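Local atomic coordinates of malate dehydrogenase (Picrophilus torridus, PDB entry 4BGV), a protein that probably catalyses the reversible oxidation of malate to oxaloacetate with NAD as the electron carrier, a step of the tricarboxylic acid cycle. Residues Thr266-Asn271 against Ala300-Val305; Val185-Tyr190 against Tyr289-Asn294; Asp28-Asp33 against Lys60-Ala65; Lys4-Gly9 against Lys74-Ile79. One frame throughout, in Å; residues are numbered along the deposited sequence. Where two conformers were deposited one is given.

Contact 1 (Thr266-Asn271 against Ala300-Val305)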
loop_
_atom_site.group_PDB
_atom_site.type_symbol
_atom_site.label_atom_id
_atom_site.label_comp_id
_atom_site.label_asym_id
_atom_site.label_seq_id
_atom_site.Cartn_x
_atom_site.Cartn_y
_atom_site.Cartn_z
ATOM N N THR A 266 7.982 -19.200 34.741
ATOM C CA THR A 266 8.636 -19.493 33.465
ATOM C C THR A 266 9.869 -18.627 33.191
ATOM O O THR A 266 10.913 -19.124 32.745
ATOM C CB THR A 266 7.639 -19.306 32.288
ATOM O OG1 THR A 266 6.655 -20.352 32.327
ATOM C CG2 THR A 266 8.366 -19.339 30.942
ATOM N N TYR A 267 9.751 -17.326 33.439
ATOM C CA TYR A 267 10.819 -16.401 33.060
ATOM C C TYR A 267 11.760 -15.998 34.193
ATOM O O TYR A 267 12.693 -15.233 33.976
ATOM C CB TYR A 267 10.245 -15.183 32.328
ATOM C CG TYR A 267 9.651 -15.574 30.998
ATOM C CD1 TYR A 267 10.473 -15.981 29.960
ATOM C CD2 TYR A 267 8.267 -15.577 30.791
ATOM C CE1 TYR A 267 9.945 -16.369 28.733
ATOM C CE2 TYR A 267 7.721 -15.957 29.558
ATOM C CZ TYR A 267 8.565 -16.352 28.537
ATOM O OH TYR A 267 8.052 -16.749 27.314
ATOM N N LEU A 268 11.505 -16.513 35.393
ATOM C CA LEU A 268 12.454 -16.413 36.512
ATOM C C LEU A 268 12.754 -14.981 36.935
ATOM O O LEU A 268 13.804 -14.702 37.515
ATOM C CB LEU A 268 13.760 -17.140 36.175
ATOM C CG LEU A 268 13.591 -18.509 35.506
ATOM C CD1 LEU A 268 14.947 -19.146 35.261
ATOM C CD2 LEU A 268 12.719 -19.415 36.346
ATOM N N VAL A 269 11.833 -14.078 36.624
ATOM C CA VAL A 269 11.883 -12.718 37.139
ATOM C C VAL A 269 10.508 -12.375 37.648
ATOM O O VAL A 269 9.505 -12.923 37.168
ATOM C CB VAL A 269 12.246 -11.670 36.063
ATOM C CG1 VAL A 269 13.705 -11.752 35.709
ATOM C CG2 VAL A 269 11.372 -11.843 34.811
ATOM N N ASN A 270 10.449 -11.464 38.608
ATOM C CA ASN A 270 9.152 -11.011 39.083
ATOM C C ASN A 270 9.089 -9.497 39.225
ATOM O O ASN A 270 9.994 -8.872 39.786
ATOM C CB ASN A 270 8.793 -11.699 40.400
ATOM C CG ASN A 270 7.374 -11.407 40.837
ATOM O OD1 ASN A 270 6.411 -11.753 40.143
ATOM N ND2 ASN A 270 7.233 -10.773 42.000
ATOM N N ASN A 271 8.001 -8.932 38.718
ATOM C CA ASN A 271 7.745 -7.498 38.774
ATOM C C ASN A 271 8.826 -6.659 38.107
ATOM O O ASN A 271 9.193 -5.606 38.619
ATOM C CB ASN A 271 7.546 -7.040 40.208
ATOM C CG ASN A 271 6.542 -7.882 40.936
ATOM O OD1 ASN A 271 6.788 -8.335 42.058
ATOM N ND2 ASN A 271 5.411 -8.129 40.294
ATOM N N ALA A 300 21.493 -19.078 28.622
ATOM C CA ALA A 300 21.553 -17.747 28.028
ATOM C C ALA A 300 20.508 -16.832 28.659
ATOM O O ALA A 300 20.772 -15.658 28.915
ATOM C CB ALA A 300 21.354 -17.826 26.526
ATOM N N TRP A 301 19.315 -17.371 28.904
ATOM C CA TRP A 301 18.262 -16.590 29.539
ATOM C C TRP A 301 18.655 -16.123 30.940
ATOM O O TRP A 301 18.435 -14.963 31.300
ATOM C CB TRP A 301 16.949 -17.373 29.586
ATOM C CG TRP A 301 15.805 -16.570 30.159
ATOM C CD1 TRP A 301 15.226 -16.726 31.383
ATOM C CD2 TRP A 301 15.117 -15.485 29.524
ATOM N NE1 TRP A 301 14.207 -15.810 31.547
ATOM C CE2 TRP A 301 14.133 -15.029 30.425
ATOM C CE3 TRP A 301 15.248 -14.842 28.288
ATOM C CZ2 TRP A 301 13.278 -13.971 30.127
ATOM C CZ3 TRP A 301 14.390 -13.793 27.990
ATOM C CH2 TRP A 301 13.419 -13.366 28.910
ATOM N N LYS A 302 19.249 -17.018 31.724
ATOM C CA LYS A 302 19.604 -16.685 33.098
ATOM C C LYS A 302 20.592 -15.522 33.157
ATOM O O LYS A 302 20.514 -14.677 34.045
ATOM C CB LYS A 302 20.134 -17.919 33.837
ATOM C CG LYS A 302 19.005 -18.818 34.316
ATOM C CD LYS A 302 19.515 -20.105 34.951
ATOM C CE LYS A 302 18.357 -21.072 35.177
ATOM N NZ LYS A 302 18.778 -22.310 35.890
ATOM N N LYS A 303 21.498 -15.463 32.190
ATOM C CA LYS A 303 22.451 -14.364 32.112
ATOM C C LYS A 303 21.744 -13.048 31.800
ATOM O O LYS A 303 22.059 -12.010 32.381
ATOM C CB LYS A 303 23.533 -14.667 31.070
ATOM C CG LYS A 303 24.603 -15.633 31.573
ATOM C CD LYS A 303 25.455 -16.225 30.448
ATOM C CE LYS A 303 25.807 -15.200 29.379
ATOM N NZ LYS A 303 24.879 -15.281 28.211
ATOM N N SER A 304 20.786 -13.101 30.881
ATOM C CA SER A 304 20.001 -11.922 30.530
ATOM C C SER A 304 19.195 -11.458 31.736
ATOM O O SER A 304 19.110 -10.254 32.018
ATOM C CB SER A 304 19.064 -12.210 29.355
ATOM O OG SER A 304 19.782 -12.625 28.205
ATOM N N VAL A 305 18.617 -12.417 32.451
ATOM C CA VAL A 305 17.835 -12.148 33.651
ATOM C C VAL A 305 18.651 -11.395 34.700
ATOM O O VAL A 305 18.183 -10.392 35.248
ATOM C CB VAL A 305 17.234 -13.451 34.237
ATOM C CG1 VAL A 305 16.901 -13.283 35.713
ATOM C CG2 VAL A 305 15.988 -13.863 33.431
#
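The hydrogen bond between these two segments is given by a side chain: the indole NE1 of Trp301 lies 2.9 Å from the backbone O of Tyr267, with a nearly straight N-H (168°). The oxygen sits at the indole edge, close to the ring plane, whereas the nitrogen reaches it from above the carbonyl plane. Helix 262-267 ends here, and Leu268 leaves helical geometry with positive phi, so the donor from helix 295-321 serves a carbonyl of a helix's final turn. Trp301 reaches across because its CG stands anti to the backbone N (chi1 -176°).

An aromatic contact lies beside this bond. The two six-membered rings meet obliquely, their planes at 59°, and Tyr267 CD1 comes within 3.5 Å of Trp301 CZ2. The phenol OH is turned elsewhere, to Tyr289 O and Leu291 N. Tyr267 CE1 lies over one indole face, offset toward the rim, and Val305 CG2, one helical turn beyond Trp301, lies over the other.

The aliphatic part continues from Val305, whose CG1 is 3.5 Å from Val269 CG1. At the exposed margin Leu268 CD1 rests on the alkyl chain of Lys302, 3.9 Å from its CE. A phenylalanine in place of Trp301 would probably leave the Tyr267 carbonyl without its N-H donor and open a gap beside the tyrosine ring.

The chemistry is thus one polar pair set among apolar groups: NE1 and the carbonyl satisfy each other where both residues are buried, tying the end of a short helix to the long C-terminal one.

Contact 2 (Val185-Tyr190 against Tyr289-Asn294); sequences VPFIRY and YDLKFN
Arg189 reaches along Asn294 to the backbone of Lys292. From CB its CG is placed between the backbone N and the carbonyl carbon (chi1 62°), and the chain then runs extended as far as NE. CD passes 3.9 Å from Asn294 ND2; NE, 3.7 Å from the same ND2, forms a salt bridge with Glu297. Asn294 CB lies over a face of the guanidinium, whose plane is 30° from that of the amide. At the tip NH2 gives a weak, strongly bent hydrogen bond to Lys292 O (2.8 Å, 117°). The arginine stands in a type I turn from Phe187 to Tyr190, where strand 184-193 of the C-terminal domain turns a corner, and Asn294 is the N-cap of helix 295-321, its OD1 accepting from Glu297 N. Inward of this polar rim, Phe187 CZ touches both Leu291 CD1 and Phe293 CD2, each 3.7 Å away; the two phenyl rings are oblique to each other. Tyr190 sets its ring edge toward Leu291 CD2. A water joins Tyr190 OH (2.8 Å) to Lys292 N, from which it accepts. The ammonium of Lys292 pairs with Asp200 of a second subunit, whose Ile196 also packs on Leu291.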
loop_
_atom_site.group_PDB
_atom_site.type_symbol
_atom_site.label_atom_id
_atom_site.label_comp_id
_atom_site.label_asym_id
_atom_site.label_seq_id
_atom_site.Cartn_x
_atom_site.Cartn_y
_atom_site.Cartn_z
ATOM N N VAL A 185 18.632 -13.498 23.308
ATOM C CA VAL A 185 18.589 -14.956 23.364
ATOM C C VAL A 185 17.844 -15.476 22.139
ATOM O O VAL A 185 16.614 -15.439 22.083
ATOM C CB VAL A 185 17.880 -15.474 24.633
ATOM C CG1 VAL A 185 17.902 -17.014 24.659
ATOM C CG2 VAL A 185 18.536 -14.905 25.890
ATOM N N PRO A 186 18.594 -15.951 21.140
ATOM C CA PRO A 186 17.928 -16.519 19.967
ATOM C C PRO A 186 17.447 -17.934 20.268
ATOM O O PRO A 186 18.084 -18.626 21.068
ATOM C CB PRO A 186 19.057 -16.581 18.934
ATOM C CG PRO A 186 20.297 -16.812 19.770
ATOM C CD PRO A 186 20.066 -16.082 21.078
ATOM N N PHE A 187 16.328 -18.343 19.669
ATOM C CA PHE A 187 15.959 -19.762 19.612
ATOM C C PHE A 187 16.161 -20.152 18.158
ATOM O O PHE A 187 15.315 -19.868 17.293
ATOM C CB PHE A 187 14.489 -20.022 19.993
ATOM C CG PHE A 187 14.184 -19.935 21.474
ATOM C CD1 PHE A 187 14.738 -18.942 22.271
ATOM C CD2 PHE A 187 13.288 -20.820 22.051
ATOM C CE1 PHE A 187 14.428 -18.856 23.636
ATOM C CE2 PHE A 187 12.960 -20.739 23.401
ATOM C CZ PHE A 187 13.529 -19.751 24.196
ATOM N N ILE A 188 17.298 -20.769 17.876
ATOM C CA ILE A 188 17.617 -21.173 16.511
ATOM C C ILE A 188 16.596 -22.176 16.008
ATOM O O ILE A 188 16.190 -22.122 14.849
ATOM C CB ILE A 188 19.035 -21.771 16.424
ATOM C CG1 ILE A 188 20.073 -20.697 16.732
ATOM C CG2 ILE A 188 19.286 -22.384 15.064
ATOM C CD1 ILE A 188 19.767 -19.365 16.109
ATOM N N ARG A 189 16.157 -23.072 16.891
ATOM C CA ARG A 189 15.184 -24.095 16.501
ATOM C C ARG A 189 13.833 -23.521 16.076
ATOM O O ARG A 189 13.095 -24.172 15.337
ATOM C CB ARG A 189 15.004 -25.136 17.612
ATOM C CG ARG A 189 14.464 -24.564 18.903
ATOM C CD ARG A 189 14.702 -25.503 20.079
ATOM N NE ARG A 189 14.253 -24.877 21.313
ATOM C CZ ARG A 189 13.102 -25.154 21.911
ATOM N NH1 ARG A 189 12.294 -26.079 21.401
ATOM N NH2 ARG A 189 12.782 -24.538 23.037
ATOM N N TYR A 190 13.507 -22.310 16.534
ATOM C CA TYR A 190 12.250 -21.680 16.135
ATOM C C TYR A 190 12.432 -20.724 14.963
ATOM O O TYR A 190 11.536 -19.940 14.642
ATOM C CB TYR A 190 11.625 -20.922 17.300
ATOM C CG TYR A 190 11.048 -21.783 18.408
ATOM C CD1 TYR A 190 10.948 -23.170 18.285
ATOM C CD2 TYR A 190 10.553 -21.193 19.557
ATOM C CE1 TYR A 190 10.396 -23.942 19.317
ATOM C CE2 TYR A 190 10.003 -21.951 20.586
ATOM C CZ TYR A 190 9.923 -23.311 20.459
ATOM O OH TYR A 190 9.366 -24.029 21.494
ATOM N N TYR A 289 3.253 -15.262 26.061
ATOM C CA TYR A 289 3.428 -16.686 25.803
ATOM C C TYR A 289 4.555 -17.240 26.674
ATOM O O TYR A 289 5.623 -16.640 26.774
ATOM C CB TYR A 289 3.701 -16.922 24.326
ATOM C CG TYR A 289 2.520 -16.503 23.466
ATOM C CD1 TYR A 289 2.386 -15.192 23.023
ATOM C CD2 TYR A 289 1.516 -17.410 23.159
ATOM C CE1 TYR A 289 1.284 -14.798 22.244
ATOM C CE2 TYR A 289 0.421 -17.035 22.391
ATOM C CZ TYR A 289 0.317 -15.728 21.935
ATOM O OH TYR A 289 -0.772 -15.364 21.179
ATOM N N ASP A 290 4.297 -18.361 27.334
ATOM C CA ASP A 290 5.315 -18.989 28.171
ATOM C C ASP A 290 6.071 -20.035 27.363
ATOM O O ASP A 290 5.505 -21.044 26.969
ATOM C CB ASP A 290 4.681 -19.633 29.405
ATOM C CG ASP A 290 4.057 -18.613 30.329
ATOM O OD1 ASP A 290 4.632 -17.505 30.480
ATOM O OD2 ASP A 290 2.987 -18.911 30.885
ATOM N N LEU A 291 7.351 -19.790 27.127
ATOM C CA LEU A 291 8.172 -20.705 26.342
ATOM C C LEU A 291 8.749 -21.842 27.173
ATOM O O LEU A 291 8.948 -21.702 28.374
ATOM C CB LEU A 291 9.333 -19.942 25.693
ATOM C CG LEU A 291 8.951 -18.793 24.767
ATOM C CD1 LEU A 291 10.209 -18.048 24.335
ATOM C CD2 LEU A 291 8.188 -19.315 23.560
ATOM N N LYS A 292 9.019 -22.960 26.507
ATOM C CA LYS A 292 9.826 -24.029 27.067
ATOM C C LYS A 292 11.259 -23.814 26.594
ATOM O O LYS A 292 11.507 -23.737 25.398
ATOM C CB LYS A 292 9.338 -25.382 26.557
ATOM C CG LYS A 292 7.838 -25.607 26.650
ATOM C CD LYS A 292 7.522 -27.082 26.411
ATOM C CE LYS A 292 6.217 -27.278 25.667
ATOM N NZ LYS A 292 6.471 -27.794 24.291
ATOM N N PHE A 293 12.198 -23.713 27.525
ATOM C CA PHE A 293 13.599 -23.496 27.171
ATOM C C PHE A 293 14.345 -24.825 27.095
ATOM O O PHE A 293 14.173 -25.685 27.961
ATOM C CB PHE A 293 14.310 -22.634 28.236
ATOM C CG PHE A 293 13.773 -21.226 28.372
ATOM C CD1 PHE A 293 12.630 -20.967 29.115
ATOM C CD2 PHE A 293 14.431 -20.158 27.782
ATOM C CE1 PHE A 293 12.152 -19.662 29.249
ATOM C CE2 PHE A 293 13.961 -18.854 27.919
ATOM C CZ PHE A 293 12.824 -18.609 28.652
ATOM N N ASN A 294 15.191 -24.994 26.084
ATOM C CA ASN A 294 16.178 -26.070 26.147
ATOM C C ASN A 294 17.356 -25.614 27.023
ATOM O O ASN A 294 17.393 -24.467 27.463
ATOM C CB ASN A 294 16.599 -26.576 24.744
ATOM C CG ASN A 294 17.461 -25.584 23.964
ATOM O OD1 ASN A 294 18.024 -24.639 24.524
ATOM N ND2 ASN A 294 17.591 -25.820 22.648
HETATM O O HOH W 1 8.162 -23.198 23.870
#

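Contact 3 (Asp28-Asp33 against Lys60-Ala65); sequences DIYIFD and KGFCTA
Phe62 packs against both Tyr30 and Phe32, and the three rings form an aromatic cluster on one face of two parallel strands. Its CE2 comes 3.6 Å from Tyr30 CD2, those rings being oblique, while its CD2 is 3.8 Å from Phe32 CE2. The Phe32 and Phe62 planes are only 25° apart but slid so far that they barely overlap. Thr64 CG2 closes the edge of the Phe32 ring. Beneath the rings the backbone is tight: Ile31 bonds to strand 59-63 through both its N (2.7 Å from Lys60 O) and its O (2.9 Å from Phe62 N), and Asp33 likewise bonds to Phe62 O and Thr64 N.

These strands, 28-33 and 59-63, lie at one side of the parallel sheet of the Rossmann NAD-binding domain, joined by a crossover through helices. Asp33 ends the inner strand, where an acidic residue in this fold commonly holds the adenosine ribose. It is inferred to bind NAD here, and its OD2 accepts from Ala10 N of the glycine-rich loop.

Toward Lys60 the contact is looser and more open to solvent, strand 59-63 being outermost. Lys60 runs alongside Tyr30, its CB over the ring face at 4.3 Å from the centroid and its CD 3.7 Å from Tyr30 OH, before bending at its last torsion (chi4 -72°). With an alanine in place of Tyr30, the alkyl chain of Lys60 would probably be freer to turn and Phe62 CE2 would lose its neighbour. Lys60 NZ makes a long, weak ion pair with Asp58, to which Tyr30 OH is hydrogen-bonded.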
loop_
_atom_site.group_PDB
_atom_site.type_symbol
_atom_site.label_atom_id
_atom_site.label_comp_id
_atom_site.label_asym_id
_atom_site.label_seq_id
_atom_site.Cartn_x
_atom_site.Cartn_y
_atom_site.Cartn_z
ATOM N N ASP A 28 -3.589 10.262 13.631
ATOM C CA ASP A 28 -2.989 11.591 13.768
ATOM C C ASP A 28 -1.733 11.486 14.618
ATOM O O ASP A 28 -1.647 10.650 15.519
ATOM C CB ASP A 28 -3.982 12.558 14.407
ATOM C CG ASP A 28 -5.213 12.785 13.537
ATOM O OD1 ASP A 28 -5.077 12.823 12.291
ATOM O OD2 ASP A 28 -6.317 12.924 14.097
ATOM N N ILE A 29 -0.752 12.337 14.338
ATOM C CA ILE A 29 0.544 12.200 14.977
ATOM C C ILE A 29 0.973 13.540 15.549
ATOM O O ILE A 29 1.092 14.522 14.813
ATOM C CB ILE A 29 1.579 11.725 13.957
ATOM C CG1 ILE A 29 1.204 10.335 13.421
ATOM C CG2 ILE A 29 2.974 11.651 14.581
ATOM C CD1 ILE A 29 1.460 10.193 11.952
ATOM N N TYR A 30 1.157 13.591 16.864
ATOM C CA TYR A 30 1.694 14.781 17.534
ATOM C C TYR A 30 3.126 14.522 18.015
ATOM O O TYR A 30 3.384 13.530 18.719
ATOM C CB TYR A 30 0.827 15.183 18.732
ATOM C CG TYR A 30 -0.484 15.867 18.375
ATOM C CD1 TYR A 30 -1.050 15.725 17.119
ATOM C CD2 TYR A 30 -1.144 16.672 19.305
ATOM C CE1 TYR A 30 -2.245 16.356 16.794
ATOM C CE2 TYR A 30 -2.334 17.298 18.993
ATOM C CZ TYR A 30 -2.882 17.137 17.738
ATOM O OH TYR A 30 -4.075 17.763 17.416
ATOM N N ILE A 31 4.056 15.399 17.630
ATOM C CA ILE A 31 5.476 15.187 17.930
ATOM C C ILE A 31 5.904 16.208 18.975
ATOM O O ILE A 31 5.470 17.360 18.929
ATOM C CB ILE A 31 6.370 15.339 16.663
ATOM C CG1 ILE A 31 5.784 14.555 15.482
ATOM C CG2 ILE A 31 7.808 14.879 16.934
ATOM C CD1 ILE A 31 6.565 14.749 14.203
ATOM N N PHE A 32 6.742 15.777 19.921
ATOM C CA PHE A 32 7.213 16.637 21.010
ATOM C C PHE A 32 8.734 16.583 21.148
ATOM O O PHE A 32 9.337 15.517 21.041
ATOM C CB PHE A 32 6.568 16.217 22.343
ATOM C CG PHE A 32 5.062 16.268 22.322
ATOM C CD1 PHE A 32 4.323 15.229 21.750
ATOM C CD2 PHE A 32 4.388 17.362 22.845
ATOM C CE1 PHE A 32 2.934 15.288 21.699
ATOM C CE2 PHE A 32 3.001 17.427 22.816
ATOM C CZ PHE A 32 2.267 16.386 22.239
ATOM N N ASP A 33 9.346 17.740 21.390
ATOM C CA ASP A 33 10.780 17.809 21.625
ATOM C C ASP A 33 11.126 19.082 22.387
ATOM O O ASP A 33 10.532 20.145 22.171
ATOM C CB ASP A 33 11.582 17.749 20.320
ATOM C CG ASP A 33 13.024 17.290 20.550
ATOM O OD1 ASP A 33 13.844 18.110 21.005
ATOM O OD2 ASP A 33 13.328 16.097 20.324
ATOM N N LYS A 60 1.299 17.366 13.891
ATOM C CA LYS A 60 1.667 18.619 14.568
ATOM C C LYS A 60 2.920 18.435 15.419
ATOM O O LYS A 60 3.219 17.317 15.858
ATOM C CB LYS A 60 0.517 19.100 15.455
ATOM C CG LYS A 60 -0.749 19.475 14.698
ATOM C CD LYS A 60 -1.781 20.079 15.647
ATOM C CE LYS A 60 -3.035 20.528 14.905
ATOM N NZ LYS A 60 -2.803 21.747 14.086
ATOM N N GLY A 61 3.658 19.520 15.648
ATOM C CA GLY A 61 4.831 19.449 16.512
ATOM C C GLY A 61 4.844 20.538 17.575
ATOM O O GLY A 61 4.387 21.653 17.322
ATOM N N PHE A 62 5.393 20.229 18.753
ATOM C CA PHE A 62 5.356 21.150 19.882
ATOM C C PHE A 62 6.687 21.182 20.615
ATOM O O PHE A 62 7.369 20.159 20.698
ATOM C CB PHE A 62 4.260 20.727 20.858
ATOM C CG PHE A 62 2.896 20.700 20.248
ATOM C CD1 PHE A 62 2.138 21.860 20.172
ATOM C CD2 PHE A 62 2.390 19.521 19.711
ATOM C CE1 PHE A 62 0.869 21.848 19.592
ATOM C CE2 PHE A 62 1.132 19.495 19.129
ATOM C CZ PHE A 62 0.369 20.660 19.073
ATOM N N CYS A 63 7.043 22.345 21.160
ATOM C CA CYS A 63 8.260 22.466 21.956
ATOM C C CYS A 63 7.944 22.257 23.432
ATOM O O CYS A 63 7.080 22.932 23.990
ATOM C CB CYS A 63 8.932 23.829 21.746
ATOM S SG CYS A 63 10.468 24.012 22.686
ATOM N N THR A 64 8.650 21.324 24.066
ATOM C CA THR A 64 8.398 21.015 25.476
ATOM C C THR A 64 9.421 21.633 26.431
ATOM O O THR A 64 9.553 21.181 27.573
ATOM C CB THR A 64 8.345 19.511 25.705
ATOM O OG1 THR A 64 9.499 18.908 25.109
ATOM C CG2 THR A 64 7.063 18.919 25.064
ATOM N N ALA A 65 10.137 22.656 25.962
ATOM C CA ALA A 65 10.981 23.467 26.850
ATOM C C ALA A 65 10.173 23.885 28.076
ATOM O O ALA A 65 10.681 23.891 29.200
ATOM C CB ALA A 65 11.521 24.692 26.125
#

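Contact 4 (Lys4-Gly9 against Lys74-Ile79); sequences KISVIG and KGSDVI
Strands 4-8 and 78-81 run parallel, with Ile5 opposite Val78 and Ser6 opposite Ile79, and are held by Ser6 N to Val78 O (3.0 Å) and by Asp77 N to Lys4 O (2.8 Å). Near the start of strand 4-8 a water accepts from Lys4 N and donates to Gly75 O (2.6 Å), bridging the backbones.

Lys4 carries the largest share of the contact. CG anti to the backbone N (chi1 172°) and an extended chain beyond it carry the methylenes past Ser76 OG and the ammonium to Lys74 O. That bond, NZ to O, is 2.8 Å, with the nitrogen tilted 20° from the carbonyl plane; Glu72 O is a second acceptor. The lysine thus bridges strand 4-8 to two backbone carbonyls ahead of strand 78-81.

Ser6 and Ser76 meet by their hydroxyls. Ser6 OG donates to Ser76 OG over a short 2.6 Å, and Ser76 OG is also bonded to Met73 O, so both buried hydroxyls join a relay that ends on the backbone. Farther along the same sheet face, Ile8 CD1 packs on Ile79 CG2 at 3.7 Å.

The face bearing Ile5 and Val78 is covered by helices: 12-23 lies on Ile5 through Leu21, and 232-246 on Val78 through Val242, Ile245 and Val246. Strand 28-33 flanks strand 4-8 on its other side, strand 119-122 flanks 78-81, and Gly9 opens the glycine-rich turn into helix 12-23, consistent with NAD binding.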
loop_
_atom_site.group_PDB
_atom_site.type_symbol
_atom_site.label_atom_id
_atom_site.label_comp_id
_atom_site.label_asym_id
_atom_site.label_seq_id
_atom_site.Cartn_x
_atom_site.Cartn_y
_atom_site.Cartn_z
ATOM N N LYS A 4 -4.977 8.813 17.852
ATOM C CA LYS A 4 -3.955 9.824 18.027
ATOM C C LYS A 4 -2.726 9.173 18.642
ATOM O O LYS A 4 -2.824 8.425 19.623
ATOM C CB LYS A 4 -4.487 10.927 18.937
ATOM C CG LYS A 4 -3.450 11.960 19.354
ATOM C CD LYS A 4 -4.148 13.068 20.136
ATOM C CE LYS A 4 -3.211 14.212 20.488
ATOM N NZ LYS A 4 -3.956 15.249 21.294
ATOM N N ILE A 5 -1.574 9.430 18.049
ATOM C CA ILE A 5 -0.317 8.916 18.573
ATOM C C ILE A 5 0.575 10.111 18.876
ATOM O O ILE A 5 0.738 10.996 18.026
ATOM C CB ILE A 5 0.381 7.988 17.556
ATOM C CG1 ILE A 5 -0.538 6.822 17.162
ATOM C CG2 ILE A 5 1.716 7.465 18.095
ATOM C CD1 ILE A 5 -1.219 7.015 15.793
ATOM N N SER A 6 1.130 10.146 20.082
ATOM C CA SER A 6 2.115 11.149 20.432
ATOM C C SER A 6 3.484 10.496 20.378
ATOM O O SER A 6 3.648 9.377 20.858
ATOM C CB SER A 6 1.864 11.707 21.838
ATOM O OG SER A 6 0.697 12.519 21.862
ATOM N N VAL A 7 4.449 11.201 19.792
ATOM C CA VAL A 7 5.842 10.765 19.755
ATOM C C VAL A 7 6.712 11.765 20.516
ATOM O O VAL A 7 6.834 12.932 20.125
ATOM C CB VAL A 7 6.331 10.634 18.295
ATOM C CG1 VAL A 7 7.796 10.255 18.230
ATOM C CG2 VAL A 7 5.466 9.615 17.534
ATOM N N ILE A 8 7.296 11.309 21.621
ATOM C CA ILE A 8 8.156 12.156 22.434
ATOM C C ILE A 8 9.592 11.976 21.940
ATOM O O ILE A 8 10.149 10.874 22.003
ATOM C CB ILE A 8 8.014 11.811 23.930
ATOM C CG1 ILE A 8 6.561 11.975 24.386
ATOM C CG2 ILE A 8 8.943 12.683 24.783
ATOM C CD1 ILE A 8 6.350 11.653 25.876
ATOM N N GLY A 9 10.168 13.052 21.414
ATOM C CA GLY A 9 11.487 13.016 20.794
ATOM C C GLY A 9 11.338 13.207 19.294
ATOM O O GLY A 9 10.643 12.433 18.629
ATOM N N LYS A 74 -3.064 14.936 25.329
ATOM C CA LYS A 74 -4.382 14.496 25.784
ATOM C C LYS A 74 -5.118 13.676 24.726
ATOM O O LYS A 74 -5.200 14.068 23.558
ATOM C CB LYS A 74 -5.237 15.689 26.219
ATOM C CG LYS A 74 -5.442 16.740 25.139
ATOM C CD LYS A 74 -6.273 17.910 25.654
ATOM C CE LYS A 74 -6.407 18.997 24.606
ATOM N NZ LYS A 74 -7.295 20.092 25.081
ATOM N N GLY A 75 -5.637 12.524 25.144
ATOM C CA GLY A 75 -6.407 11.667 24.263
ATOM C C GLY A 75 -5.583 10.803 23.323
ATOM O O GLY A 75 -6.126 10.222 22.388
ATOM N N SER A 76 -4.275 10.713 23.560
ATOM C CA SER A 76 -3.428 9.855 22.740
ATOM C C SER A 76 -3.732 8.391 23.044
ATOM O O SER A 76 -3.791 7.994 24.203
ATOM C CB SER A 76 -1.940 10.127 23.022
ATOM O OG SER A 76 -1.541 11.420 22.567
ATOM N N ASP A 77 -3.934 7.583 22.010
ATOM C CA ASP A 77 -4.125 6.156 22.225
ATOM C C ASP A 77 -2.789 5.514 22.583
ATOM O O ASP A 77 -2.731 4.627 23.434
ATOM C CB ASP A 77 -4.712 5.494 20.980
ATOM C CG ASP A 77 -5.117 4.053 21.227
ATOM O OD1 ASP A 77 -5.751 3.777 22.269
ATOM O OD2 ASP A 77 -4.801 3.194 20.378
ATOM N N VAL A 78 -1.724 5.971 21.921
ATOM C CA VAL A 78 -0.373 5.478 22.153
ATOM C C VAL A 78 0.580 6.654 22.257
ATOM O O VAL A 78 0.451 7.631 21.522
ATOM C CB VAL A 78 0.097 4.532 21.019
ATOM C CG1 VAL A 78 1.572 4.151 21.191
ATOM C CG2 VAL A 78 -0.791 3.286 20.985
ATOM N N ILE A 79 1.508 6.568 23.207
ATOM C CA ILE A 79 2.627 7.498 23.289
ATOM C C ILE A 79 3.922 6.712 23.084
ATOM O O ILE A 79 4.149 5.696 23.741
ATOM C CB ILE A 79 2.676 8.170 24.669
ATOM C CG1 ILE A 79 1.380 8.950 24.902
ATOM C CG2 ILE A 79 3.915 9.087 24.806
ATOM C CD1 ILE A 79 1.264 9.547 26.304
HETATM O O HOH W 2 -6.825 8.623 20.428
#

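The four contacts form two pairs, one in the NAD-binding domain and one in the C-terminal domain. Contacts 3 and 4, centres 9 Å apart, share the parallel sheet: they take in four adjacent strands, ordered 59-63, 28-33, 4-8, 78-81, and backbone bonds between 28-33 and 4-8 join them. Along the chain contact 3 opens and closes between the segments of contact 4. Contacts 1 and 2, centres 13 Å apart, lie beyond the chain's centre; their segments alternate, and they touch at Tyr267, which probably hydrogen-bonds to the backbone of 289-294. About 18 Å or more separates the nearest atoms of the pairs, so they do not touch directly, although helix 232-246 of the C-terminal part lies against Val78 of contact 4.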